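Local coordinates for protein synthesis inhibitor I (Hordeum vulgare, PDB 4FBC) that is a cereal member of the ribosome-inactivating protein family, named as an inhibitor of protein synthesis, at residues W214-V226 against A251-G265. The protein carries 3 engineered substitutions. Numbering follows the deposited sequence.
Sequences WQDLSAALLKTDV and AANTLGILLFVEVPG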
loop_
_atom_site.group_PDB
_atom_site.type_symbol
_atom_site.label_atom_id
_atom_site.label_comp_id
_atom_site.label_asym_id
_atom_site.label_seq_id
_atom_site.Cartn_x
_atom_site.Cartn_y
_atom_site.Cartn_z
ATOM N N TRP A 214 -2.399 10.571 -1.824
ATOM C CA TRP A 214 -3.320 9.730 -1.059
ATOM C C TRP A 214 -3.924 10.471 0.138
ATOM O O TRP A 214 -5.125 10.412 0.373
ATOM C CB TRP A 214 -2.587 8.472 -0.598
ATOM C CG TRP A 214 -3.404 7.462 0.167
ATOM C CD1 TRP A 214 -4.672 7.031 -0.108
ATOM C CD2 TRP A 214 -2.976 6.743 1.327
ATOM N NE1 TRP A 214 -5.061 6.089 0.824
ATOM C CE2 TRP A 214 -4.036 5.891 1.709
ATOM C CE3 TRP A 214 -1.796 6.736 2.080
ATOM C CZ2 TRP A 214 -3.949 5.046 2.818
ATOM C CZ3 TRP A 214 -1.705 5.894 3.168
ATOM C CH2 TRP A 214 -2.774 5.060 3.533
ATOM N N GLN A 215 -3.086 11.185 0.884
ATOM C CA GLN A 215 -3.579 11.954 2.023
ATOM C C GLN A 215 -4.551 13.055 1.573
ATOM O O GLN A 215 -5.612 13.246 2.182
ATOM C CB GLN A 215 -2.402 12.536 2.825
ATOM C CG GLN A 215 -2.820 13.342 4.056
ATOM C CD GLN A 215 -1.647 13.629 4.977
ATOM O OE1 GLN A 215 -0.497 13.669 4.537
ATOM N NE2 GLN A 215 -1.928 13.821 6.257
ATOM N N ASP A 216 -4.190 13.772 0.506
ATOM C CA ASP A 216 -5.041 14.831 -0.038
ATOM C C ASP A 216 -6.413 14.303 -0.467
ATOM O O ASP A 216 -7.434 14.921 -0.194
ATOM C CB ASP A 216 -4.372 15.495 -1.253
ATOM C CG ASP A 216 -3.223 16.403 -0.876
ATOM O OD1 ASP A 216 -3.142 16.825 0.301
ATOM O OD2 ASP A 216 -2.404 16.705 -1.774
ATOM N N LEU A 217 -6.433 13.162 -1.145
ATOM C CA LEU A 217 -7.698 12.613 -1.634
ATOM C C LEU A 217 -8.514 12.078 -0.457
ATOM O O LEU A 217 -9.724 12.263 -0.407
ATOM C CB LEU A 217 -7.462 11.514 -2.680
ATOM C CG LEU A 217 -8.724 10.921 -3.327
ATOM C CD1 LEU A 217 -9.581 11.988 -4.011
ATOM C CD2 LEU A 217 -8.351 9.822 -4.324
ATOM N N SER A 218 -7.842 11.422 0.487
ATOM C CA SER A 218 -8.512 10.907 1.678
ATOM C C SER A 218 -9.154 12.052 2.453
ATOM O O SER A 218 -10.332 11.995 2.812
ATOM C CB SER A 218 -7.525 10.153 2.577
ATOM O OG SER A 218 -7.027 8.995 1.928
ATOM N N ALA A 219 -8.378 13.106 2.699
ATOM C CA ALA A 219 -8.905 14.266 3.412
ATOM C C ALA A 219 -10.063 14.935 2.665
ATOM O O ALA A 219 -11.051 15.320 3.277
ATOM C CB ALA A 219 -7.795 15.267 3.694
ATOM N N ALA A 220 -9.949 15.080 1.345
ATOM C CA ALA A 220 -11.029 15.668 0.557
ATOM C C ALA A 220 -12.369 14.939 0.698
ATOM O O ALA A 220 -13.429 15.567 0.759
ATOM C CB ALA A 220 -10.625 15.773 -0.917
ATOM N N LEU A 221 -12.338 13.609 0.726
ATOM C CA LEU A 221 -13.578 12.873 0.920
ATOM C C LEU A 221 -14.071 12.961 2.368
ATOM O O LEU A 221 -15.267 13.155 2.601
ATOM C CB LEU A 221 -13.427 11.411 0.480
ATOM C CG LEU A 221 -14.755 10.667 0.417
ATOM C CD1 LEU A 221 -15.706 11.319 -0.596
ATOM C CD2 LEU A 221 -14.501 9.213 0.043
ATOM N N LEU A 222 -13.156 12.836 3.332
ATOM C CA LEU A 222 -13.527 12.928 4.752
ATOM C C LEU A 222 -14.239 14.236 5.101
ATOM O O LEU A 222 -15.143 14.262 5.942
ATOM C CB LEU A 222 -12.295 12.752 5.646
ATOM C CG LEU A 222 -11.724 11.330 5.685
ATOM C CD1 LEU A 222 -10.336 11.309 6.322
ATOM C CD2 LEU A 222 -12.673 10.413 6.440
ATOM N N LYS A 223 -13.822 15.324 4.463
ATOM C CA LYS A 223 -14.447 16.625 4.693
ATOM C C LYS A 223 -15.930 16.634 4.347
ATOM O O LYS A 223 -16.720 17.347 4.974
ATOM C CB LYS A 223 -13.702 17.718 3.921
ATOM C CG LYS A 223 -12.360 18.069 4.531
ATOM C CD LYS A 223 -11.620 19.107 3.719
ATOM C CE LYS A 223 -10.273 19.416 4.358
ATOM N NZ LYS A 223 -9.505 20.445 3.583
ATOM N N THR A 224 -16.325 15.833 3.365
ATOM C CA THR A 224 -17.726 15.810 2.952
ATOM C C THR A 224 -18.640 15.105 3.962
ATOM O O THR A 224 -19.870 15.253 3.916
ATOM C CB THR A 224 -17.904 15.195 1.532
ATOM O OG1 THR A 224 -17.582 13.800 1.567
ATOM C CG2 THR A 224 -17.014 15.912 0.516
ATOM N N ASP A 225 -18.042 14.353 4.883
ATOM C CA ASP A 225 -18.816 13.638 5.902
ATOM C C ASP A 225 -19.159 14.509 7.111
ATOM O O ASP A 225 -20.058 14.176 7.894
ATOM C CB ASP A 225 -18.058 12.403 6.387
ATOM C CG ASP A 225 -17.778 11.413 5.281
ATOM O OD1 ASP A 225 -18.585 11.329 4.320
ATOM O OD2 ASP A 225 -16.753 10.702 5.394
ATOM N N VAL A 226 -18.432 15.612 7.270
ATOM C CA VAL A 226 -18.634 16.498 8.414
ATOM C C VAL A 226 -20.034 17.102 8.352
ATOM O O VAL A 226 -20.370 17.794 7.390
ATOM C CB VAL A 226 -17.584 17.635 8.438
ATOM C CG1 VAL A 226 -17.867 18.595 9.584
ATOM C CG2 VAL A 226 -16.176 17.069 8.562
ATOM N N ALA A 251 -14.526 10.115 -6.045
ATOM C CA ALA A 251 -13.546 9.885 -4.990
ATOM C C ALA A 251 -13.755 8.521 -4.318
ATOM O O ALA A 251 -12.785 7.814 -4.047
ATOM C CB ALA A 251 -13.605 11.007 -3.954
ATOM N N ALA A 252 -15.019 8.173 -4.056
ATOM C CA ALA A 252 -15.380 6.883 -3.453
ATOM C C ALA A 252 -15.011 5.725 -4.378
ATOM O O ALA A 252 -14.469 4.714 -3.932
ATOM C CB ALA A 252 -16.868 6.836 -3.097
ATOM N N ASN A 253 -15.293 5.869 -5.670
ATOM C CA ASN A 253 -14.878 4.849 -6.635
ATOM C C ASN A 253 -13.365 4.736 -6.782
ATOM O O ASN A 253 -12.860 3.707 -7.221
ATOM C CB ASN A 253 -15.514 5.113 -8.001
ATOM C CG ASN A 253 -16.955 4.676 -8.058
ATOM O OD1 ASN A 253 -17.297 3.567 -7.624
ATOM N ND2 ASN A 253 -17.817 5.538 -8.582
ATOM N N THR A 254 -12.639 5.789 -6.410
ATOM C CA THR A 254 -11.185 5.810 -6.569
ATOM C C THR A 254 -10.436 5.257 -5.356
ATOM O O THR A 254 -9.447 4.531 -5.510
ATOM C CB THR A 254 -10.686 7.236 -6.895
ATOM O OG1 THR A 254 -11.304 7.668 -8.115
ATOM C CG2 THR A 254 -9.159 7.261 -7.046
ATOM N N LEU A 255 -10.920 5.579 -4.158
ATOM C CA LEU A 255 -10.237 5.205 -2.919
ATOM C C LEU A 255 -10.494 3.738 -2.558
ATOM O O LEU A 255 -11.640 3.324 -2.390
ATOM C CB LEU A 255 -10.671 6.132 -1.767
ATOM C CG LEU A 255 -10.072 7.546 -1.825
ATOM C CD1 LEU A 255 -10.931 8.530 -1.049
ATOM C CD2 LEU A 255 -8.638 7.543 -1.311
ATOM N N GLY A 256 -9.422 2.958 -2.451
ATOM C CA GLY A 256 -9.508 1.590 -1.949
ATOM C C GLY A 256 -9.668 1.586 -0.433
ATOM O O GLY A 256 -10.566 0.940 0.102
ATOM N N ILE A 257 -8.793 2.315 0.258
ATOM C CA ILE A 257 -8.928 2.528 1.706
ATOM C C ILE A 257 -8.321 3.885 2.015
ATOM O O ILE A 257 -7.296 4.233 1.446
ATOM C CB ILE A 257 -8.284 1.371 2.549
ATOM C CG1 ILE A 257 -8.491 1.609 4.054
ATOM C CG2 ILE A 257 -6.798 1.157 2.185
ATOM C CD1 ILE A 257 -8.161 0.362 4.922
ATOM N N LEU A 258 -8.984 4.665 2.864
ATOM C CA LEU A 258 -8.547 6.039 3.134
ATOM C C LEU A 258 -7.505 6.052 4.247
ATOM O O LEU A 258 -7.620 5.302 5.204
ATOM C CB LEU A 258 -9.735 6.924 3.563
ATOM C CG LEU A 258 -10.736 7.444 2.526
ATOM C CD1 LEU A 258 -11.620 6.310 1.990
ATOM C CD2 LEU A 258 -11.598 8.568 3.088
ATOM N N LEU A 259 -6.494 6.909 4.111
ATOM C CA LEU A 259 -5.623 7.246 5.244
ATOM C C LEU A 259 -6.444 8.061 6.229
ATOM O O LEU A 259 -7.223 8.926 5.832
ATOM C CB LEU A 259 -4.443 8.090 4.756
ATOM C CG LEU A 259 -3.446 8.588 5.815
ATOM C CD1 LEU A 259 -2.695 7.419 6.400
ATOM C CD2 LEU A 259 -2.480 9.582 5.160
ATOM N N PHE A 260 -6.299 7.794 7.522
ATOM C CA PHE A 260 -6.991 8.644 8.472
ATOM C C PHE A 260 -6.381 10.050 8.450
ATOM O O PHE A 260 -5.164 10.214 8.511
ATOM C CB PHE A 260 -6.953 8.084 9.892
ATOM C CG PHE A 260 -7.683 8.945 10.867
ATOM C CD1 PHE A 260 -9.066 8.888 10.957
ATOM C CD2 PHE A 260 -6.994 9.858 11.653
ATOM C CE1 PHE A 260 -9.757 9.714 11.839
ATOM C CE2 PHE A 260 -7.680 10.685 12.531
ATOM C CZ PHE A 260 -9.049 10.612 12.628
ATOM N N VAL A 261 -7.242 11.052 8.353
ATOM C CA VAL A 261 -6.817 12.440 8.460
ATOM C C VAL A 261 -7.741 13.197 9.412
ATOM O O VAL A 261 -8.968 13.060 9.349
ATOM C CB VAL A 261 -6.848 13.149 7.093
ATOM C CG1 VAL A 261 -6.246 14.554 7.231
ATOM C CG2 VAL A 261 -6.097 12.355 6.045
ATOM N N GLU A 262 -7.156 13.992 10.300
ATOM C CA GLU A 262 -7.960 14.888 11.122
ATOM C C GLU A 262 -8.373 16.082 10.292
ATOM O O GLU A 262 -7.524 16.880 9.888
ATOM C CB GLU A 262 -7.158 15.380 12.328
ATOM C CG GLU A 262 -6.860 14.313 13.351
ATOM C CD GLU A 262 -6.228 14.880 14.612
ATOM O OE1 GLU A 262 -5.165 15.531 14.509
ATOM O OE2 GLU A 262 -6.795 14.673 15.706
ATOM N N VAL A 263 -9.667 16.196 10.014
ATOM C CA VAL A 263 -10.189 17.352 9.288
ATOM C C VAL A 263 -11.043 18.174 10.254
ATOM O O VAL A 263 -11.592 17.627 11.214
ATOM C CB VAL A 263 -10.991 16.936 8.019
ATOM C CG1 VAL A 263 -10.125 16.061 7.106
ATOM C CG2 VAL A 263 -12.273 16.205 8.394
ATOM N N PRO A 264 -11.132 19.496 10.036
ATOM C CA PRO A 264 -11.921 20.294 10.986
ATOM C C PRO A 264 -13.363 19.806 11.078
ATOM O O PRO A 264 -14.035 19.659 10.056
ATOM C CB PRO A 264 -11.871 21.701 10.383
ATOM C CG PRO A 264 -10.577 21.730 9.633
ATOM C CD PRO A 264 -10.440 20.334 9.043
ATOM N N GLY A 265 -13.827 19.526 12.291
ATOM C CA GLY A 265 -15.194 19.075 12.476
ATOM C C GLY A 265 -15.362 17.564 12.446
ATOM O O GLY A 265 -16.423 17.044 12.797
#
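L259 lies across one face of the W214 indole, its CB 3.6 Å from the centroid of the six-membered ring and only 8° off the ring normal, a CH-pi contact. At the ring edge, NE1 of W214 donates to O of I257 at 3.0 Å; the acceptor lies in the indole plane and the donor in the plane of that carbonyl. R179 adds a cation-pi contact, and the F180 ring meets the indole with the planes at about 70°. The CH-pi contact and the hydrogen bond together probably limit rotation of the indole, and its CG, anti to the backbone N (chi1 -178°), carries the ring out to the loop.

One turn on, OG of S218 works both ways: it accepts the N-H of L259, OG to N 3.1 Å, in a bent bond (141°) and donates to O of W214, above that carbonyl's plane and on the face opposite N of S218. Thus a buried hydroxyl ties helix 214-225 to the loop.

Apolar side chains make up most of the rest. L217 and L255 lie alongside, running in opposite senses, with CD2 of L217 3.8 Å from CD2 of L255, and CB of A251 touches L217 and L221, while L222 and L258 meet tip to tip. Farther along, V261 packs on A219, and V263 on K223 and V226.

The example illustrates how a chain leaving one helix, here 248-254, can run along one side of another, beside the tryptophan that lines the AMP pocket of the ribosome-inactivating protein fold.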